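Local coordinates for protein beta-lactamase (Serratia marcescens, PDB 5GWA) that is an extended-spectrum class A beta-lactamase, here with bound avibactam, that probably hydrolyses beta-lactams to substituted beta-amino acids, at residues 12-17 against 260-265; 27-32 against 174-179; 169-174 against 190-195. One frame throughout, in Å; residues are numbered along the deposited sequence.

In the fold
From the N terminus, helix 4-15 leads into the first sheet strand, 21-28, but its last turn also packs on helix 257-276. Interaction 1 therefore closes almost the whole chain into one loop, joining the two terminal helices, and both other contacts lie within that loop. Interaction 2 brings the end of strand 21-28 and the turn after it to the end of helix 164-175. Interaction 3 joins this same helix to helix 182-193 over a short loop. Interactions 2 and 3 cross along the chain, share Phe-174 and touch directly, with centres about 10 Å apart. Interaction 1 stands away from both, its centre about 26 Å from that of interaction 2.

Interaction 1. Residues 12-17 against 260-265; sequences EKYLKD and NEKIIA. With NA (sodium ion), chain M.
Leu-15 and Ile-263 mark the closest approach of the two backbones, their CA atoms 8.1 Å apart, where the last turn of helix 4-15 meets helix 257-276. This is the pairing of N- and C-terminal helices against the five-stranded antiparallel sheet in the alpha/beta part of the class A beta-lactamase fold. No hydrogen bond crosses between the segments; the contact between them is packing. Tyr-14 reaches furthest. With CG anti to the backbone N (chi1 176°), its ring extends straight at the opposite helix and meets it edge-on, the CA of Ile-263 lying in the ring plane. Tyr-14 OH sits 3.5 Å from Ile-263 CA, and the Ile-263 CG1 branch comes to 4.1 Å from Tyr-14 CE2. The hydroxyl passes the carbonyl of Lys-262 at 3.7 Å (Tyr-14 OH to Lys-262 O) without bonding to it. Lys-18 makes a cation-pi contact with the same ring.

Of the two branches of Ile-263, CG1 lies by the tyrosine, and CG2 reaches Leu-15 CD2 at 4.1 Å while still bordering the ring; the leucine and isoleucine side chains run at about a right angle. Val-22 of strand 21-28 touches both Leu-15 and Ile-263, tying the helix pair to the sheet.

Glu-261, two residues before Ile-263, has its partners away from helix 4-15. Its OE1 forms a salt bridge with Lys-76 of the second subunit. Its OE2 accepts a hydrogen bond from NE of Arg-201, a residue of the avibactam pocket, and binds a sodium ion at 2.7 Å.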
ATOM      1  N   GLU A  12      28.404  17.978   1.731  1.00 22.47           N
ATOM      2  CA  GLU A  12      28.003  18.989   0.761  1.00 20.37           C
ATOM      3  C   GLU A  12      28.566  18.679  -0.634  1.00 20.07           C
ATOM      4  O   GLU A  12      27.844  18.749  -1.621  1.00 20.65           O
ATOM      5  CB  GLU A  12      28.422  20.385   1.261  1.00 22.47           C
ATOM      6  CG  GLU A  12      27.529  20.875   2.400  1.00 26.07           C
ATOM      7  CD  GLU A  12      27.911  22.235   2.958  1.00 32.13           C
ATOM      8  OE1 GLU A  12      29.020  22.694   2.667  1.00 39.35           O
ATOM      9  OE2 GLU A  12      27.137  22.804   3.765  1.00 37.53           O
ATOM     10  N   LYS A  13      29.780  18.146  -0.679  1.00 22.60           N
ATOM     11  CA  LYS A  13      30.400  17.823  -1.961  1.00 24.60           C
ATOM     12  C   LYS A  13      29.733  16.617  -2.605  1.00 23.56           C
ATOM     13  O   LYS A  13      29.469  16.605  -3.809  1.00 23.00           O
ATOM     14  CB  LYS A  13      31.897  17.575  -1.776  1.00 27.31           C
ATOM     15  CG  LYS A  13      32.637  17.277  -3.071  1.00 33.52           C
ATOM     16  CD  LYS A  13      34.147  17.284  -2.871  1.00 41.23           C
ATOM     17  CE  LYS A  13      34.878  16.831  -4.124  1.00 45.96           C
ATOM     18  NZ  LYS A  13      36.270  16.406  -3.815  1.00 49.10           N
ATOM     19  N   TYR A  14      29.423  15.620  -1.781  1.00 22.43           N
ATOM     20  CA  TYR A  14      28.632  14.454  -2.214  1.00 23.00           C
ATOM     21  C   TYR A  14      27.289  14.850  -2.839  1.00 19.09           C
ATOM     22  O   TYR A  14      26.831  14.289  -3.844  1.00 22.66           O
ATOM     23  CB  TYR A  14      28.429  13.518  -1.008  1.00 20.54           C
ATOM     24  CG  TYR A  14      27.547  12.311  -1.308  1.00 22.45           C
ATOM     25  CD1 TYR A  14      27.981  11.300  -2.145  1.00 18.86           C
ATOM     26  CD2 TYR A  14      26.237  12.261  -0.871  1.00 20.10           C
ATOM     27  CE1 TYR A  14      27.164  10.240  -2.473  1.00 19.34           C
ATOM     28  CE2 TYR A  14      25.432  11.192  -1.154  1.00 19.89           C
ATOM     29  CZ  TYR A  14      25.888  10.191  -1.972  1.00 19.26           C
ATOM     30  OH  TYR A  14      25.078   9.148  -2.312  1.00 18.06           O
ATOM     31  N   LEU A  15      26.665  15.855  -2.257  1.00 19.45           N
ATOM     32  CA  LEU A  15      25.352  16.272  -2.653  1.00 18.56           C
ATOM     33  C   LEU A  15      25.331  17.142  -3.916  1.00 17.62           C
ATOM     34  O   LEU A  15      24.288  17.297  -4.540  1.00 19.62           O
ATOM     35  CB  LEU A  15      24.719  17.047  -1.500  1.00 18.01           C
ATOM     36  CG  LEU A  15      24.174  16.222  -0.352  1.00 16.50           C
ATOM     37  CD1 LEU A  15      23.642  17.186   0.716  1.00 17.36           C
ATOM     38  CD2 LEU A  15      23.105  15.251  -0.821  1.00 18.57           C
ATOM     39  N   LYS A  16      26.514  17.613  -4.330  1.00 22.95           N
ATOM     40  CA  LYS A  16      26.625  18.541  -5.452  1.00 26.67           C
ATOM     41  C   LYS A  16      25.940  18.066  -6.726  1.00 22.75           C
ATOM     42  O   LYS A  16      25.323  18.869  -7.424  1.00 26.77           O
ATOM     43  CB  LYS A  16      28.104  18.827  -5.758  1.00 30.96           C
ATOM     44  CG  LYS A  16      28.711  19.946  -4.926  1.00 40.65           C
ATOM     45  CD  LYS A  16      30.216  20.056  -5.145  1.00 45.18           C
ATOM     46  CE  LYS A  16      30.578  20.070  -6.624  1.00 52.83           C
ATOM     47  NZ  LYS A  16      31.958  20.585  -6.855  1.00 58.61           N
ATOM     48  N   ASP A  17      26.112  16.794  -7.079  1.00 22.58           N
ATOM     49  CA  ASP A  17      25.561  16.273  -8.334  1.00 24.60           C
ATOM     50  C   ASP A  17      24.300  15.454  -8.177  1.00 21.43           C
ATOM     51  O   ASP A  17      23.865  14.789  -9.119  1.00 25.02           O
ATOM     52  CB  ASP A  17      26.605  15.455  -9.095  1.00 25.72           C
ATOM     53  CG  ASP A  17      26.998  14.187  -8.380  1.00 32.44           C
ATOM     54  OD1 ASP A  17      26.391  13.865  -7.339  1.00 25.29           O
ATOM     55  OD2 ASP A  17      27.947  13.522  -8.842  1.00 29.90           O
ATOM     56  N   ASN A 260      18.147   7.635  -4.304  1.00 13.20           N
ATOM     57  CA  ASN A 260      17.598   8.347  -3.159  1.00 12.97           C
ATOM     58  C   ASN A 260      17.942   7.621  -1.861  1.00 14.59           C
ATOM     59  O   ASN A 260      18.340   8.249  -0.877  1.00 12.31           O
ATOM     60  CB  ASN A 260      16.100   8.537  -3.346  1.00 11.95           C
ATOM     61  CG  ASN A 260      15.771   9.500  -4.496  1.00 12.62           C
ATOM     62  OD1 ASN A 260      16.539  10.426  -4.745  1.00 14.40           O
ATOM     63  ND2 ASN A 260      14.704   9.242  -5.210  1.00 14.36           N
ATOM     64  N   GLU A 261      17.818   6.292  -1.858  1.00 13.58           N
ATOM     65  CA  GLU A 261      18.179   5.523  -0.689  1.00 13.05           C
ATOM     66  C   GLU A 261      19.673   5.566  -0.425  1.00 13.57           C
ATOM     67  O   GLU A 261      20.113   5.702   0.699  1.00 11.10           O
ATOM     68  CB  GLU A 261      17.687   4.075  -0.787  1.00 13.51           C
ATOM     69  CG  GLU A 261      16.186   3.962  -0.903  1.00 13.37           C
ATOM     70  CD  GLU A 261      15.676   2.579  -0.533  1.00 18.70           C
ATOM     71  OE1 GLU A 261      16.030   1.611  -1.187  1.00 19.47           O
ATOM     72  OE2 GLU A 261      14.915   2.439   0.436  1.00 18.62           O
ATOM     73  N   LYS A 262      20.461   5.451  -1.493  1.00 13.18           N
ATOM     74  CA  LYS A 262      21.886   5.490  -1.384  1.00 14.26           C
ATOM     75  C   LYS A 262      22.402   6.804  -0.825  1.00 12.35           C
ATOM     76  O   LYS A 262      23.330   6.810  -0.028  1.00 12.31           O
ATOM     77  CB  LYS A 262      22.487   5.220  -2.771  1.00 15.99           C
ATOM     78  CG  LYS A 262      23.996   5.187  -2.816  1.00 20.72           C
ATOM     79  CD  LYS A 262      24.551   3.936  -2.164  1.00 22.04           C
ATOM     80  CE  LYS A 262      24.626   2.775  -3.145  1.00 30.21           C
ATOM     81  NZ  LYS A 262      24.962   1.486  -2.470  1.00 31.07           N
ATOM     82  N   ILE A 263      21.713   7.911  -1.132  1.00 12.89           N
ATOM     83  CA  ILE A 263      22.087   9.195  -0.538  1.00 11.91           C
ATOM     84  C   ILE A 263      22.021   9.133   0.980  1.00 11.97           C
ATOM     85  O   ILE A 263      22.949   9.549   1.681  1.00 11.25           O
ATOM     86  CB  ILE A 263      21.210  10.338  -1.055  1.00 11.83           C
ATOM     87  CG1 ILE A 263      21.595  10.695  -2.507  1.00 11.79           C
ATOM     88  CG2 ILE A 263      21.370  11.586  -0.199  1.00 12.06           C
ATOM     89  CD1 ILE A 263      20.574  11.511  -3.236  1.00 13.29           C
ATOM     90  N   ILE A 264      20.942   8.546   1.491  1.00 11.66           N
ATOM     91  CA  ILE A 264      20.812   8.405   2.945  1.00 10.25           C
ATOM     92  C   ILE A 264      21.903   7.516   3.521  1.00 10.22           C
ATOM     93  O   ILE A 264      22.544   7.860   4.529  1.00 11.18           O
ATOM     94  CB  ILE A 264      19.425   7.838   3.340  1.00  9.83           C
ATOM     95  CG1 ILE A 264      18.307   8.731   2.769  1.00  9.35           C
ATOM     96  CG2 ILE A 264      19.302   7.733   4.863  1.00 10.25           C
ATOM     97  CD1 ILE A 264      16.907   8.192   2.930  1.00  9.17           C
ATOM     98  N   ALA A 265      22.142   6.392   2.848  1.00 11.84           N
ATOM     99  CA  ALA A 265      23.075   5.376   3.332  1.00 11.85           C
ATOM    100  C   ALA A 265      24.507   5.934   3.363  1.00 11.92           C
ATOM    101  O   ALA A 265      25.244   5.754   4.322  1.00 12.61           O
ATOM    102  CB  ALA A 265      22.990   4.127   2.450  1.00 12.91           C
TER
HETATM  103 NA    NA M 312      15.734   0.314   1.929  1.00 25.78          NA

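Interaction 2. Residues 27-32 against 174-179; sequences LGIEDN and FYKNEI. With NA (sodium ion), chain R.
Ile-29 provides the apolar contact, through its CG2 methyl. This branch, anti to the backbone N, approaches the Tyr-175 ring obliquely, 4.0 Å from Tyr-175 CD2, and the two side chains run at about a right angle. The same methyl touches the aliphatic stem of Lys-176, where Ile-29 CG2 lies 4.1 Å from Lys-176 CG and the chains pass in opposite directions. Ile-235 of strand 227-237 packs against both Ile-29 and Tyr-175.

Polar bonding links the two elements just beside this contact: Lys-172, a turn back along the helix, gives its NZ to the carbonyl oxygen of Gly-28. Ile-29 is itself held to the sheet by backbone bonding with His-243.

Metal binding involves the next residue, Glu-30. Its chain, bent at chi2 (87°), brings OE1 to 2.9 Å from a sodium ion, which the carbonyl oxygen of His-243 also binds. The imidazole of His-243 meets the Tyr-175 ring, so one residue serves both the ion and the aromatic side.

The helix ends within the contact, around Lys-176. Asn-177 N bonds to Phe-174 O (2.8 Å), and the positive phi of Asn-177 turns the chain so that Glu-178 N reaches Lys-173 O, a Schellman motif closing helix 164-175.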
ATOM      1  N   LEU A  27      22.779  14.981  15.791  1.00 13.73           N
ATOM      2  CA  LEU A  27      23.020  15.455  17.152  1.00 14.28           C
ATOM      3  C   LEU A  27      23.545  14.295  17.984  1.00 15.18           C
ATOM      4  O   LEU A  27      22.884  13.252  18.119  1.00 14.59           O
ATOM      5  CB  LEU A  27      21.713  15.969  17.729  1.00 18.88           C
ATOM      6  CG  LEU A  27      21.614  16.998  18.830  1.00 20.83           C
ATOM      7  CD1 LEU A  27      22.569  18.172  18.529  1.00 21.97           C
ATOM      8  CD2 LEU A  27      20.170  17.492  18.899  1.00 21.20           C
ATOM      9  N   GLY A  28      24.686  14.491  18.644  1.00 14.92           N
ATOM     10  CA  GLY A  28      25.123  13.485  19.605  1.00 15.26           C
ATOM     11  C   GLY A  28      24.158  13.389  20.773  1.00 14.71           C
ATOM     12  O   GLY A  28      23.606  14.376  21.214  1.00 15.82           O
ATOM     13  N   ILE A  29      23.997  12.182  21.333  1.00 14.25           N
ATOM     14  CA  ILE A  29      23.107  12.010  22.453  1.00 14.18           C
ATOM     15  C   ILE A  29      23.797  12.369  23.755  1.00 16.38           C
ATOM     16  O   ILE A  29      23.270  13.116  24.579  1.00 18.06           O
ATOM     17  CB  ILE A  29      22.539  10.582  22.538  1.00 16.53           C
ATOM     18  CG1 ILE A  29      21.683  10.247  21.305  1.00 19.05           C
ATOM     19  CG2 ILE A  29      21.668  10.439  23.757  1.00 14.28           C
ATOM     20  CD1 ILE A  29      20.563  11.231  21.068  1.00 19.66           C
ATOM     21  N   GLU A  30      25.008  11.853  23.906  1.00 16.60           N
ATOM     22  CA  GLU A  30      25.755  12.034  25.151  1.00 17.80           C
ATOM     23  C   GLU A  30      26.744  13.192  25.056  1.00 21.87           C
ATOM     24  O   GLU A  30      27.029  13.824  26.064  1.00 26.27           O
ATOM     25  CB  GLU A  30      26.462  10.735  25.521  1.00 19.47           C
ATOM     26  CG  GLU A  30      25.512   9.557  25.804  1.00 18.58           C
ATOM     27  CD  GLU A  30      25.127   8.761  24.557  1.00 17.38           C
ATOM     28  OE1 GLU A  30      25.720   9.000  23.485  1.00 18.71           O
ATOM     29  OE2 GLU A  30      24.334   7.830  24.721  1.00 20.70           O
ATOM     30  N   ASP A  31      27.181  13.539  23.862  1.00 24.94           N
ATOM     31  CA  ASP A  31      28.184  14.610  23.718  1.00 30.94           C
ATOM     32  C   ASP A  31      27.601  15.762  22.889  1.00 33.78           C
ATOM     33  O   ASP A  31      26.399  15.779  22.617  1.00 32.94           O
ATOM     34  CB  ASP A  31      29.481  14.056  23.131  1.00 33.02           C
ATOM     35  CG  ASP A  31      29.381  13.741  21.662  1.00 39.88           C
ATOM     36  OD1 ASP A  31      28.418  14.196  21.003  1.00 35.35           O
ATOM     37  OD2 ASP A  31      30.281  13.044  21.160  1.00 40.38           O
ATOM     38  N   ASN A  32      28.430  16.750  22.542  1.00 30.29           N
ATOM     39  CA  ASN A  32      27.945  18.001  21.967  1.00 34.16           C
ATOM     40  C   ASN A  32      27.989  18.075  20.450  1.00 30.81           C
ATOM     41  O   ASN A  32      27.860  19.164  19.870  1.00 31.57           O
ATOM     42  CB  ASN A  32      28.743  19.159  22.551  1.00 40.93           C
ATOM     43  CG  ASN A  32      28.672  19.184  24.059  1.00 49.68           C
ATOM     44  OD1 ASN A  32      27.598  19.395  24.630  1.00 60.86           O
ATOM     45  ND2 ASN A  32      29.783  18.851  24.713  1.00 55.48           N
ATOM     46  N   PHE A 174      13.681  12.306  23.279  1.00 13.42           N
ATOM     47  CA  PHE A 174      13.116  10.969  23.444  1.00 12.75           C
ATOM     48  C   PHE A 174      14.150   9.978  24.002  1.00 17.44           C
ATOM     49  O   PHE A 174      13.822   9.211  24.926  1.00 17.23           O
ATOM     50  CB  PHE A 174      12.592  10.457  22.091  1.00 12.96           C
ATOM     51  CG  PHE A 174      12.398   8.975  22.030  1.00 15.01           C
ATOM     52  CD1 PHE A 174      11.400   8.371  22.754  1.00 15.08           C
ATOM     53  CD2 PHE A 174      13.161   8.198  21.167  1.00 14.70           C
ATOM     54  CE1 PHE A 174      11.223   7.012  22.701  1.00 13.98           C
ATOM     55  CE2 PHE A 174      12.981   6.825  21.109  1.00 16.31           C
ATOM     56  CZ  PHE A 174      11.967   6.243  21.842  1.00 15.43           C
ATOM     57  N   TYR A 175      15.350   9.925  23.410  1.00 14.62           N
ATOM     58  CA  TYR A 175      16.318   8.881  23.747  1.00 15.72           C
ATOM     59  C   TYR A 175      16.766   9.002  25.181  1.00 17.83           C
ATOM     60  O   TYR A 175      17.067   7.991  25.831  1.00 17.81           O
ATOM     61  CB  TYR A 175      17.549   8.877  22.809  1.00 17.30           C
ATOM     62  CG  TYR A 175      18.221   7.553  22.811  1.00 16.92           C
ATOM     63  CD1 TYR A 175      17.771   6.535  21.997  1.00 17.18           C
ATOM     64  CD2 TYR A 175      19.195   7.238  23.755  1.00 16.34           C
ATOM     65  CE1 TYR A 175      18.317   5.263  22.041  1.00 15.75           C
ATOM     66  CE2 TYR A 175      19.733   5.957  23.818  1.00 16.00           C
ATOM     67  CZ  TYR A 175      19.285   4.969  22.967  1.00 17.78           C
ATOM     68  OH  TYR A 175      19.746   3.657  23.019  1.00 17.61           O
ATOM     69  N   LYS A 176      16.797  10.225  25.671  1.00 17.67           N
ATOM     70  CA  LYS A 176      17.184  10.464  27.041  1.00 23.04           C
ATOM     71  C   LYS A 176      15.999  10.223  27.968  1.00 22.59           C
ATOM     72  O   LYS A 176      16.106  10.451  29.174  1.00 22.68           O
ATOM     73  CB  LYS A 176      17.727  11.877  27.213  1.00 21.32           C
ATOM     74  CG  LYS A 176      18.992  12.133  26.392  1.00 23.24           C
ATOM     75  CD  LYS A 176      19.493  13.556  26.519  1.00 27.04           C
ATOM     76  CE  LYS A 176      20.041  13.829  27.915  1.00 31.66           C
ATOM     77  NZ  LYS A 176      20.868  15.072  27.925  1.00 34.21           N
ATOM     78  N   ASN A 177      14.944   9.608  27.429  1.00 18.35           N
ATOM     79  CA  ASN A 177      13.681   9.401  28.147  1.00 20.73           C
ATOM     80  C   ASN A 177      13.227  10.603  28.946  1.00 22.05           C
ATOM     81  O   ASN A 177      12.851  10.480  30.130  1.00 23.41           O
ATOM     82  CB  ASN A 177      13.702   8.122  28.991  1.00 25.04           C
ATOM     83  CG  ASN A 177      12.322   7.720  29.464  1.00 27.90           C
ATOM     84  OD1 ASN A 177      12.184   7.055  30.485  1.00 33.69           O
ATOM     85  ND2 ASN A 177      11.296   8.161  28.754  1.00 29.49           N
ATOM     86  N   GLU A 178      13.124  11.738  28.251  1.00 22.86           N
ATOM     87  CA  GLU A 178      12.558  12.966  28.787  1.00 22.02           C
ATOM     88  C   GLU A 178      11.086  13.159  28.442  1.00 28.40           C
ATOM     89  O   GLU A 178      10.516  14.211  28.751  1.00 28.40           O
ATOM     90  CB  GLU A 178      13.326  14.187  28.271  1.00 26.02           C
ATOM     91  CG  GLU A 178      14.774  14.248  28.725  1.00 24.89           C
ATOM     92  CD  GLU A 178      15.561  15.433  28.169  1.00 28.53           C
ATOM     93  OE1 GLU A 178      15.007  16.250  27.403  1.00 29.04           O
ATOM     94  OE2 GLU A 178      16.759  15.549  28.522  1.00 31.54           O
ATOM     95  N   ILE A 179      10.535  12.244  27.645  1.00 21.10           N
ATOM     96  CA  ILE A 179       9.140  12.362  27.194  1.00 23.52           C
ATOM     97  C   ILE A 179       8.170  11.353  27.841  1.00 20.98           C
ATOM     98  O   ILE A 179       7.069  11.727  28.218  1.00 32.22           O
ATOM     99  CB  ILE A 179       9.041  12.255  25.644  1.00 21.41           C
ATOM    100  CG1 ILE A 179       9.959  13.265  24.970  1.00 19.12           C
ATOM    101  CG2 ILE A 179       7.607  12.473  25.196  1.00 24.64           C
ATOM    102  CD1 ILE A 179      10.167  13.003  23.495  1.00 16.92           C
TER
HETATM  103 NA    NA R 317      27.145  10.907  21.786  1.00 25.91          NA

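Interaction 3. Residues 169-174 against 190-195; sequences QLLKKF and NTMIET. With NA (sodium ion), chain T.
Met-192 lays its thioether against the Phe-174 ring, SD resting 3.9 Å from Phe-174 CE2. The sulfur stands 4.8 Å from the ring centroid and 49° off the ring normal, an oblique Met-aromatic contact rather than one squarely over the face. Both side chains point toward the opposite helix and slide past each other in opposite directions. Long side chains are needed to bridge the distance, since the backbones are well apart, with 11.5 Å between the CA atoms of Leu-171 and Met-192. Met-192 runs extended as far as SD and then bends at chi3 (71°), which carries its methyl away from the phenyl ring toward Leu-171; there Met-192 CE and Leu-171 CD2 come to 4.3 Å.

The contact belongs to the buried interior of the class A beta-lactamase fold, where helices 164-175 and 182-193 pack around helix 49-63. Phe-51 of that helix touches Leu-171 and Met-192 and meets the Phe-174 ring edge-to-face. Just before Phe-51 in the chain come Ser-47 and Lys-50 of the avibactam pocket, the inhibitor lying about 12 Å from the Met-192 side chain.

Val-108 and Ala-213 also pack against Met-192, and its backbone is hydrogen-bonded to His-214. Just past it the chain turns to bind a sodium ion with two carbonyls: Ile-193 O and Thr-195 O each lie 2.9 Å from the metal.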
ATOM      1  N   GLN A 169      16.537  17.079  17.491  1.00 11.05           N
ATOM      2  CA  GLN A 169      16.216  17.619  18.827  1.00 11.14           C
ATOM      3  C   GLN A 169      15.176  16.758  19.514  1.00 14.19           C
ATOM      4  O   GLN A 169      15.330  16.387  20.693  1.00 14.34           O
ATOM      5  CB  GLN A 169      15.754  19.060  18.726  1.00 12.88           C
ATOM      6  CG  GLN A 169      16.870  20.012  18.321  1.00 16.11           C
ATOM      7  CD  GLN A 169      16.355  21.305  17.722  1.00 19.93           C
ATOM      8  OE1 GLN A 169      15.215  21.709  17.969  1.00 21.63           O
ATOM      9  NE2 GLN A 169      17.210  21.988  16.970  1.00 21.78           N
ATOM     10  N   LEU A 170      14.120  16.438  18.771  1.00 11.44           N
ATOM     11  CA  LEU A 170      13.083  15.578  19.314  1.00 12.32           C
ATOM     12  C   LEU A 170      13.588  14.188  19.616  1.00 13.00           C
ATOM     13  O   LEU A 170      13.177  13.561  20.627  1.00 12.88           O
ATOM     14  CB  LEU A 170      11.882  15.561  18.370  1.00 12.74           C
ATOM     15  CG  LEU A 170      10.661  14.745  18.794  1.00 12.38           C
ATOM     16  CD1 LEU A 170      10.015  15.434  19.996  1.00 12.76           C
ATOM     17  CD2 LEU A 170       9.619  14.617  17.678  1.00 11.25           C
ATOM     18  N   LEU A 171      14.344  13.591  18.689  1.00 11.47           N
ATOM     19  CA  LEU A 171      14.892  12.254  18.911  1.00 11.46           C
ATOM     20  C   LEU A 171      15.778  12.183  20.151  1.00 12.53           C
ATOM     21  O   LEU A 171      15.777  11.173  20.854  1.00 12.58           O
ATOM     22  CB  LEU A 171      15.685  11.779  17.695  1.00 11.66           C
ATOM     23  CG  LEU A 171      14.843  11.410  16.482  1.00 10.43           C
ATOM     24  CD1 LEU A 171      15.700  11.407  15.247  1.00 11.34           C
ATOM     25  CD2 LEU A 171      14.136  10.071  16.623  1.00 12.46           C
ATOM     26  N   LYS A 172      16.521  13.254  20.421  1.00 12.55           N
ATOM     27  CA  LYS A 172      17.390  13.304  21.595  1.00 13.09           C
ATOM     28  C   LYS A 172      16.615  13.432  22.915  1.00 13.16           C
ATOM     29  O   LYS A 172      16.889  12.656  23.846  1.00 16.08           O
ATOM     30  CB  LYS A 172      18.398  14.441  21.439  1.00 13.84           C
ATOM     31  CG  LYS A 172      19.324  14.625  22.625  1.00 14.75           C
ATOM     32  CD  LYS A 172      20.415  15.614  22.292  1.00 16.95           C
ATOM     33  CE  LYS A 172      21.390  15.799  23.437  1.00 20.36           C
ATOM     34  NZ  LYS A 172      22.669  16.404  22.977  1.00 19.60           N
ATOM     35  N   LYS A 173      15.575  14.259  22.931  1.00 14.14           N
ATOM     36  CA  LYS A 173      14.649  14.360  24.080  1.00 15.92           C
ATOM     37  C   LYS A 173      14.074  12.986  24.353  1.00 16.24           C
ATOM     38  O   LYS A 173      14.037  12.485  25.483  1.00 15.96           O
ATOM     39  CB  LYS A 173      13.525  15.338  23.782  1.00 16.93           C
ATOM     40  CG  LYS A 173      13.964  16.792  23.744  1.00 22.13           C
ATOM     41  CD  LYS A 173      12.765  17.724  23.711  1.00 22.16           C
ATOM     42  CE  LYS A 173      13.192  19.173  23.619  1.00 29.50           C
ATOM     43  NZ  LYS A 173      13.403  19.698  25.001  1.00 30.61           N
ATOM     44  N   PHE A 174      13.681  12.306  23.279  1.00 13.42           N
ATOM     45  CA  PHE A 174      13.116  10.969  23.444  1.00 12.75           C
ATOM     46  C   PHE A 174      14.150   9.978  24.002  1.00 17.44           C
ATOM     47  O   PHE A 174      13.822   9.211  24.926  1.00 17.23           O
ATOM     48  CB  PHE A 174      12.592  10.457  22.091  1.00 12.96           C
ATOM     49  CG  PHE A 174      12.398   8.975  22.030  1.00 15.01           C
ATOM     50  CD1 PHE A 174      11.400   8.371  22.754  1.00 15.08           C
ATOM     51  CD2 PHE A 174      13.161   8.198  21.167  1.00 14.70           C
ATOM     52  CE1 PHE A 174      11.223   7.012  22.701  1.00 13.98           C
ATOM     53  CE2 PHE A 174      12.981   6.825  21.109  1.00 16.31           C
ATOM     54  CZ  PHE A 174      11.967   6.243  21.842  1.00 15.43           C
ATOM     55  N   ASN A 190      12.209  -0.229  21.500  1.00  9.63           N
ATOM     56  CA  ASN A 190      12.311  -1.559  20.951  1.00 12.44           C
ATOM     57  C   ASN A 190      11.602  -1.595  19.590  1.00  9.87           C
ATOM     58  O   ASN A 190      12.097  -2.207  18.648  1.00 11.18           O
ATOM     59  CB  ASN A 190      11.699  -2.603  21.888  1.00 12.64           C
ATOM     60  CG  ASN A 190      12.621  -2.973  23.041  1.00 14.89           C
ATOM     61  OD1 ASN A 190      13.827  -2.965  22.914  1.00 16.13           O
ATOM     62  ND2 ASN A 190      12.032  -3.406  24.129  1.00 15.42           N
ATOM     63  N   THR A 191      10.472  -0.903  19.518  1.00 13.00           N
ATOM     64  CA  THR A 191       9.645  -0.949  18.307  1.00 13.74           C
ATOM     65  C   THR A 191      10.417  -0.285  17.114  1.00 11.72           C
ATOM     66  O   THR A 191      10.487  -0.837  15.987  1.00 13.48           O
ATOM     67  CB  THR A 191       8.317  -0.272  18.592  1.00 15.85           C
ATOM     68  OG1 THR A 191       7.620  -1.022  19.624  1.00 16.70           O
ATOM     69  CG2 THR A 191       7.481  -0.219  17.376  1.00 16.02           C
ATOM     70  N   MET A 192      11.145   0.763  17.440  1.00 11.55           N
ATOM     71  CA  MET A 192      12.004   1.443  16.435  1.00 12.09           C
ATOM     72  C   MET A 192      13.252   0.679  15.991  1.00 12.08           C
ATOM     73  O   MET A 192      13.664   0.735  14.843  1.00 11.62           O
ATOM     74  CB  MET A 192      12.391   2.804  16.975  1.00 10.26           C
ATOM     75  CG  MET A 192      11.228   3.781  17.029  1.00 13.09           C
ATOM     76  SD  MET A 192      11.603   5.355  17.773  1.00 15.21           S
ATOM     77  CE  MET A 192      12.657   6.033  16.480  1.00 15.58           C
ATOM     78  N   ILE A 193      13.826  -0.131  16.894  1.00 13.27           N
ATOM     79  CA  ILE A 193      14.870  -1.066  16.506  1.00 12.20           C
ATOM     80  C   ILE A 193      14.368  -2.212  15.671  1.00 12.36           C
ATOM     81  O   ILE A 193      15.025  -2.659  14.718  1.00 13.40           O
ATOM     82  CB  ILE A 193      15.637  -1.585  17.759  1.00 13.89           C
ATOM     83  CG1 ILE A 193      16.277  -0.408  18.502  1.00 13.83           C
ATOM     84  CG2 ILE A 193      16.690  -2.576  17.339  1.00 15.52           C
ATOM     85  CD1 ILE A 193      16.750  -0.770  19.919  1.00 13.96           C
ATOM     86  N   GLU A 194      13.125  -2.635  15.969  1.00 13.01           N
ATOM     87  CA  GLU A 194      12.444  -3.689  15.255  1.00 14.69           C
ATOM     88  C   GLU A 194      11.941  -3.267  13.882  1.00 13.42           C
ATOM     89  O   GLU A 194      11.430  -4.084  13.136  1.00 15.83           O
ATOM     90  CB  GLU A 194      11.278  -4.208  16.112  1.00 15.84           C
ATOM     91  CG  GLU A 194      11.740  -5.083  17.288  1.00 17.51           C
ATOM     92  CD  GLU A 194      10.683  -5.373  18.343  1.00 25.46           C
ATOM     93  OE1 GLU A 194       9.493  -5.008  18.179  1.00 20.74           O
ATOM     94  OE2 GLU A 194      11.051  -6.030  19.358  1.00 28.15           O
ATOM     95  N   THR A 195      12.017  -1.985  13.567  1.00 13.43           N
ATOM     96  CA  THR A 195      11.639  -1.528  12.228  1.00 11.58           C
ATOM     97  C   THR A 195      12.260  -2.378  11.135  1.00 12.91           C
ATOM     98  O   THR A 195      13.484  -2.657  11.155  1.00 13.94           O
ATOM     99  CB  THR A 195      12.014  -0.044  12.083  1.00 11.52           C
ATOM    100  OG1 THR A 195      11.177   0.712  12.969  1.00 12.03           O
ATOM    101  CG2 THR A 195      11.866   0.492  10.645  1.00 10.99           C
TER
HETATM  102 NA    NA T 319      15.788  -1.367  12.293  1.00 24.80          NA